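Local coordinates for programmed cell death 6-interacting protein (Homo sapiens, PDB 5WA1) that binds ESCRT-III subunits of the CHMP4 family through its Bro1 domain and takes part in multivesicular body biogenesis, membrane repair and cytokinesis, at residues P101-S106 with D374-M379; E293-L298 with R327-A332. One frame throughout, in Å; residues are numbered along the deposited sequence.

How the contacts relate
From the N terminus the modelled chain runs through helices 39-49, 56-75 and 83-97 before reaching 101-106, the first half of contact 1. That contact closes when 374-379, the C-terminal end of this Bro1 construct, returns to it, so that 267 residues, 165 of them helical, lie in the loop between. Contact 2 is nested inside this loop: segments 293-298 and 327-332, on helices 291-311 and 319-340, are separated by 28 residues. The two centres are 65 Å apart, on opposite sides of the chain's centre. Contact 1 thus ties the last residues of the construct to the loop after helix 83-97, beside helices 39-49 and 56-75, whereas contact 2 joins two consecutive late helices.

Contact 1 (P101-S106 with D374-M379); sequences PKFPFS and DLFEKM
With its CG anti to the carbonyl carbon (chi1 -69°), Phe103 reaches Phe376 and Met379, while Met379, CG anti to the backbone N (chi1 -175°) and extended beyond it, carries its methyl over the Phe103 ring. The two phenyl rings form a T-shaped stack: centroids lie 5.3 Å apart, planes at 88°, with the edge of Phe103 directed at the face of Phe376. Met379 CE stands 4.0 Å from the Phe103 centroid, over one face, a CH-pi contact; SD lies obliquely to the same ring, a Met-aromatic contact. Lys102, bent at chi2 and chi4, runs beside the partner segment, its NZ 3.9 Å from Met379 C. Lys102 NZ stays 5.1 Å from Asp374 OD2, so the charged atoms do not meet. Asp374 instead shapes its own segment: OD1 accepts from Phe376 N at 2.9 Å, approached from above the carboxylate plane, which makes an Asx turn, and Gln95 NE2 also hydrogen-bonds to OD1. This aromatic and methionine cluster joins the last residues of this Bro1 construct to the loop between helix 83-97 and strand 114-117, with Phe103 and Met379 resting on helix 39-49 and Phe376 on helix 56-75.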
loop_
_atom_site.group_PDB
_atom_site.type_symbol
_atom_site.label_atom_id
_atom_site.label_comp_id
_atom_site.label_asym_id
_atom_site.label_seq_id
_atom_site.Cartn_x
_atom_site.Cartn_y
_atom_site.Cartn_z
ATOM N N PRO A 101 18.420 -2.776 -21.666
ATOM C CA PRO A 101 18.753 -3.278 -23.008
ATOM C C PRO A 101 19.848 -2.486 -23.698
ATOM O O PRO A 101 20.645 -3.074 -24.441
ATOM C CB PRO A 101 17.420 -3.172 -23.769
ATOM C CG PRO A 101 16.373 -3.029 -22.714
ATOM C CD PRO A 101 17.034 -2.279 -21.611
ATOM N N LYS A 102 19.919 -1.170 -23.476
ATOM C CA LYS A 102 20.835 -0.331 -24.245
ATOM C C LYS A 102 22.294 -0.577 -23.877
ATOM O O LYS A 102 23.182 -0.369 -24.714
ATOM C CB LYS A 102 20.491 1.149 -24.053
ATOM C CG LYS A 102 19.416 1.695 -24.992
ATOM C CD LYS A 102 18.034 1.134 -24.681
ATOM C CE LYS A 102 16.953 1.848 -25.477
ATOM N NZ LYS A 102 17.231 1.830 -26.940
ATOM N N PHE A 103 22.569 -1.009 -22.647
ATOM C CA PHE A 103 23.947 -1.176 -22.223
ATOM C C PHE A 103 24.224 -2.619 -21.822
ATOM O O PHE A 103 23.373 -3.262 -21.199
ATOM C CB PHE A 103 24.278 -0.251 -21.046
ATOM C CG PHE A 103 24.302 1.205 -21.410
ATOM C CD1 PHE A 103 23.129 1.939 -21.469
ATOM C CD2 PHE A 103 25.501 1.838 -21.693
ATOM C CE1 PHE A 103 23.149 3.279 -21.804
ATOM C CE2 PHE A 103 25.529 3.178 -22.028
ATOM C CZ PHE A 103 24.352 3.901 -22.084
ATOM N N PRO A 104 25.402 -3.153 -22.165
ATOM C CA PRO A 104 25.729 -4.536 -21.789
ATOM C C PRO A 104 25.861 -4.726 -20.285
ATOM O O PRO A 104 26.964 -4.946 -19.774
ATOM C CB PRO A 104 27.065 -4.784 -22.504
ATOM C CG PRO A 104 27.121 -3.758 -23.596
ATOM C CD PRO A 104 26.427 -2.558 -23.038
ATOM N N PHE A 105 24.742 -4.651 -19.567
ATOM C CA PHE A 105 24.743 -4.865 -18.125
ATOM C C PHE A 105 24.544 -6.321 -17.734
ATOM O O PHE A 105 24.888 -6.694 -16.607
ATOM C CB PHE A 105 23.662 -4.011 -17.456
ATOM C CG PHE A 105 24.135 -2.649 -17.050
ATOM C CD1 PHE A 105 24.792 -2.465 -15.845
ATOM C CD2 PHE A 105 23.930 -1.556 -17.870
ATOM C CE1 PHE A 105 25.232 -1.214 -15.466
ATOM C CE2 PHE A 105 24.369 -0.301 -17.499
ATOM C CZ PHE A 105 25.021 -0.129 -16.295
ATOM N N SER A 106 23.990 -7.146 -18.629
ATOM C CA SER A 106 23.850 -8.570 -18.339
ATOM C C SER A 106 25.207 -9.203 -18.058
ATOM O O SER A 106 25.338 -10.049 -17.166
ATOM C CB SER A 106 23.154 -9.280 -19.501
ATOM O OG SER A 106 21.876 -8.723 -19.747
ATOM N N ASP A 374 12.988 9.160 -22.276
ATOM C CA ASP A 374 14.224 8.405 -22.096
ATOM C C ASP A 374 15.419 9.258 -22.502
ATOM O O ASP A 374 15.443 9.841 -23.587
ATOM C CB ASP A 374 14.183 7.106 -22.913
ATOM C CG ASP A 374 15.485 6.293 -22.825
ATOM O OD1 ASP A 374 16.304 6.530 -21.911
ATOM O OD2 ASP A 374 15.685 5.395 -23.675
ATOM N N LEU A 375 16.413 9.333 -21.611
ATOM C CA LEU A 375 17.623 10.093 -21.887
ATOM C C LEU A 375 18.506 9.421 -22.933
ATOM O O LEU A 375 19.390 10.077 -23.491
ATOM C CB LEU A 375 18.414 10.295 -20.594
ATOM C CG LEU A 375 17.875 11.321 -19.598
ATOM C CD1 LEU A 375 18.548 11.139 -18.245
ATOM C CD2 LEU A 375 18.089 12.731 -20.114
ATOM N N PHE A 376 18.290 8.138 -23.205
ATOM C CA PHE A 376 19.055 7.386 -24.192
ATOM C C PHE A 376 18.139 6.846 -25.283
ATOM O O PHE A 376 18.324 5.734 -25.784
ATOM C CB PHE A 376 19.827 6.250 -23.525
ATOM C CG PHE A 376 20.779 6.707 -22.457
ATOM C CD1 PHE A 376 20.365 6.813 -21.141
ATOM C CD2 PHE A 376 22.090 7.026 -22.770
ATOM C CE1 PHE A 376 21.239 7.233 -20.155
ATOM C CE2 PHE A 376 22.970 7.446 -21.788
ATOM C CZ PHE A 376 22.543 7.549 -20.478
ATOM N N GLU A 377 17.133 7.638 -25.662
ATOM C CA GLU A 377 16.131 7.164 -26.612
ATOM C C GLU A 377 16.705 7.036 -28.017
ATOM O O GLU A 377 16.335 6.120 -28.760
ATOM C CB GLU A 377 14.927 8.105 -26.614
ATOM C CG GLU A 377 13.790 7.640 -27.506
ATOM C CD GLU A 377 12.620 8.600 -27.507
ATOM O OE1 GLU A 377 12.722 9.663 -26.862
ATOM O OE2 GLU A 377 11.598 8.292 -28.156
ATOM N N LYS A 378 17.600 7.945 -28.402
ATOM C CA LYS A 378 18.266 7.878 -29.703
ATOM C C LYS A 378 19.510 6.992 -29.615
ATOM O O LYS A 378 20.636 7.419 -29.865
ATOM C CB LYS A 378 18.619 9.277 -30.189
ATOM C CG LYS A 378 17.442 10.206 -30.394
ATOM C CD LYS A 378 17.927 11.533 -30.942
ATOM C CE LYS A 378 16.799 12.529 -31.125
ATOM N NZ LYS A 378 17.307 13.792 -31.735
ATOM N N MET A 379 19.284 5.735 -29.251
ATOM C CA MET A 379 20.386 4.802 -29.051
ATOM C C MET A 379 19.949 3.356 -29.264
ATOM O O MET A 379 19.959 2.856 -30.391
ATOM C CB MET A 379 20.972 4.983 -27.650
ATOM C CG MET A 379 22.206 4.152 -27.369
ATOM S SD MET A 379 23.027 4.679 -25.854
ATOM C CE MET A 379 24.185 3.336 -25.620
#

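Contact 2 (E293-L298 with R327-A332)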
loop_
_atom_site.group_PDB
_atom_site.type_symbol
_atom_site.label_atom_id
_atom_site.label_comp_id
_atom_site.label_asym_id
_atom_site.label_seq_id
_atom_site.Cartn_x
_atom_site.Cartn_y
_atom_site.Cartn_z
ATOM N N GLU A 293 -33.154 -9.010 14.035
ATOM C CA GLU A 293 -31.883 -9.059 13.320
ATOM C C GLU A 293 -31.040 -7.823 13.601
ATOM O O GLU A 293 -29.818 -7.923 13.761
ATOM C CB GLU A 293 -32.116 -9.211 11.815
ATOM C CG GLU A 293 -30.814 -9.049 11.024
ATOM C CD GLU A 293 -30.966 -9.218 9.520
ATOM O OE1 GLU A 293 -32.045 -9.660 9.065
ATOM O OE2 GLU A 293 -29.988 -8.914 8.790
ATOM N N GLU A 294 -31.671 -6.645 13.672
ATOM C CA GLU A 294 -30.914 -5.434 13.982
ATOM C C GLU A 294 -30.170 -5.577 15.304
ATOM O O GLU A 294 -28.990 -5.216 15.402
ATOM C CB GLU A 294 -31.834 -4.207 14.037
ATOM C CG GLU A 294 -31.027 -2.934 14.319
ATOM C CD GLU A 294 -31.829 -1.760 14.883
ATOM O OE1 GLU A 294 -33.045 -1.911 15.157
ATOM O OE2 GLU A 294 -31.213 -0.671 15.047
ATOM N N ILE A 295 -30.849 -6.108 16.325
ATOM C CA ILE A 295 -30.247 -6.277 17.646
ATOM C C ILE A 295 -29.095 -7.271 17.585
ATOM O O ILE A 295 -28.035 -7.055 18.186
ATOM C CB ILE A 295 -31.319 -6.717 18.667
ATOM C CG1 ILE A 295 -32.241 -5.551 19.007
ATOM C CG2 ILE A 295 -30.659 -7.257 19.932
ATOM C CD1 ILE A 295 -33.540 -5.962 19.705
ATOM N N ALA A 296 -29.293 -8.392 16.886
ATOM C CA ALA A 296 -28.245 -9.406 16.792
ATOM C C ALA A 296 -26.988 -8.842 16.145
ATOM O O ALA A 296 -25.868 -9.143 16.571
ATOM C CB ALA A 296 -28.743 -10.612 16.001
ATOM N N ARG A 297 -27.160 -8.015 15.116
ATOM C CA ARG A 297 -25.998 -7.474 14.419
ATOM C C ARG A 297 -25.318 -6.382 15.241
ATOM O O ARG A 297 -24.086 -6.319 15.293
ATOM C CB ARG A 297 -26.419 -6.975 13.037
ATOM C CG ARG A 297 -26.866 -8.119 12.115
ATOM C CD ARG A 297 -26.885 -7.662 10.671
ATOM N NE ARG A 297 -27.368 -8.683 9.738
ATOM C CZ ARG A 297 -26.627 -9.664 9.229
ATOM N NH1 ARG A 297 -25.345 -9.794 9.571
ATOM N NH2 ARG A 297 -27.171 -10.525 8.376
ATOM N N LEU A 298 -26.099 -5.549 15.934
ATOM C CA LEU A 298 -25.506 -4.560 16.831
ATOM C C LEU A 298 -24.775 -5.232 17.987
ATOM O O LEU A 298 -23.743 -4.733 18.452
ATOM C CB LEU A 298 -26.587 -3.612 17.374
ATOM C CG LEU A 298 -27.202 -2.578 16.411
ATOM C CD1 LEU A 298 -28.469 -1.904 17.007
ATOM C CD2 LEU A 298 -26.180 -1.522 16.011
ATOM N N ARG A 327 -25.561 3.144 21.989
ATOM C CA ARG A 327 -26.781 3.947 21.973
ATOM C C ARG A 327 -27.841 3.310 21.081
ATOM O O ARG A 327 -29.019 3.261 21.449
ATOM C CB ARG A 327 -26.478 5.374 21.518
ATOM C CG ARG A 327 -26.049 6.296 22.648
ATOM C CD ARG A 327 -25.909 7.739 22.181
ATOM N NE ARG A 327 -24.669 7.973 21.444
ATOM C CZ ARG A 327 -24.583 8.056 20.119
ATOM N NH1 ARG A 327 -25.670 7.924 19.370
ATOM N NH2 ARG A 327 -23.408 8.275 19.544
ATOM N N ALA A 328 -27.441 2.810 19.907
ATOM C CA ALA A 328 -28.409 2.188 19.009
ATOM C C ALA A 328 -28.928 0.879 19.586
ATOM O O ALA A 328 -30.121 0.571 19.479
ATOM C CB ALA A 328 -27.778 1.959 17.636
ATOM N N LEU A 329 -28.045 0.100 20.207
ATOM C CA LEU A 329 -28.431 -1.203 20.735
ATOM C C LEU A 329 -29.354 -1.059 21.942
ATOM O O LEU A 329 -30.321 -1.816 22.086
ATOM C CB LEU A 329 -27.169 -2.007 21.078
ATOM C CG LEU A 329 -27.322 -3.386 21.737
ATOM C CD1 LEU A 329 -28.133 -4.338 20.869
ATOM C CD2 LEU A 329 -25.945 -3.990 22.080
ATOM N N ALA A 330 -29.094 -0.070 22.802
ATOM C CA ALA A 330 -29.989 0.191 23.930
ATOM C C ALA A 330 -31.383 0.586 23.454
ATOM O O ALA A 330 -32.391 0.086 23.971
ATOM C CB ALA A 330 -29.403 1.281 24.826
ATOM N N ALA A 331 -31.469 1.493 22.478
ATOM C CA ALA A 331 -32.786 1.905 21.995
ATOM C C ALA A 331 -33.502 0.746 21.310
ATOM O O ALA A 331 -34.701 0.533 21.526
ATOM C CB ALA A 331 -32.663 3.104 21.053
ATOM N N ALA A 332 -32.771 -0.031 20.507
ATOM C CA ALA A 332 -33.360 -1.190 19.841
ATOM C C ALA A 332 -33.940 -2.177 20.848
ATOM O O ALA A 332 -35.084 -2.621 20.708
ATOM C CB ALA A 332 -32.317 -1.876 18.966
HETATM O O HOH W 1 -31.564 1.520 17.302
#
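Leu298 and Leu329 have the nearest CA atoms of the two segments, 5.9 Å apart, and the tightly packed part of the contact lies around them. The helix segments run antiparallel at 147°, their axes approaching to 9.6 Å. Leu298 points its CD1 onto the backbone of the partner helix, 3.8 Å from Leu329 CA, and the same methyl also touches the CB of Ala328. Leu329, whose CG stands anti to the backbone N (chi1 176°), sends CD1 back the other way, to 3.9 Å from Leu298 CB and against Ile295 O. Ile295 divides its branches: CG2 meets Leu329 CD1, while CG1 presses on Ala332 CB at 3.7 Å. The small side chains of Ala328 and Ala332 let the larger aliphatic groups lie close to helix 327-332, and five of the six touching residues are buried.

The polar side, where Ala328 is partly exposed, is looser: Glu294 meets the partner segment only through CD and OE1, the latter 3.9 Å from Ala332 CB, and a water completes the link. This water donates both to Glu294 OE2, at 3.2 Å, and to Ala328 O, at 2.8 Å, linking the carboxylate to a main-chain carbonyl that it does not bond directly. Glu294 OE1 finds its charged partner in Lys286.

The pair belongs to the antiparallel packing of consecutive helices 291-311 and 319-340 in the Bro1 domain. Helix 262-287 meets Leu298 through Ser282, and Val344, in the loop after helix 319-340, touches Ile295.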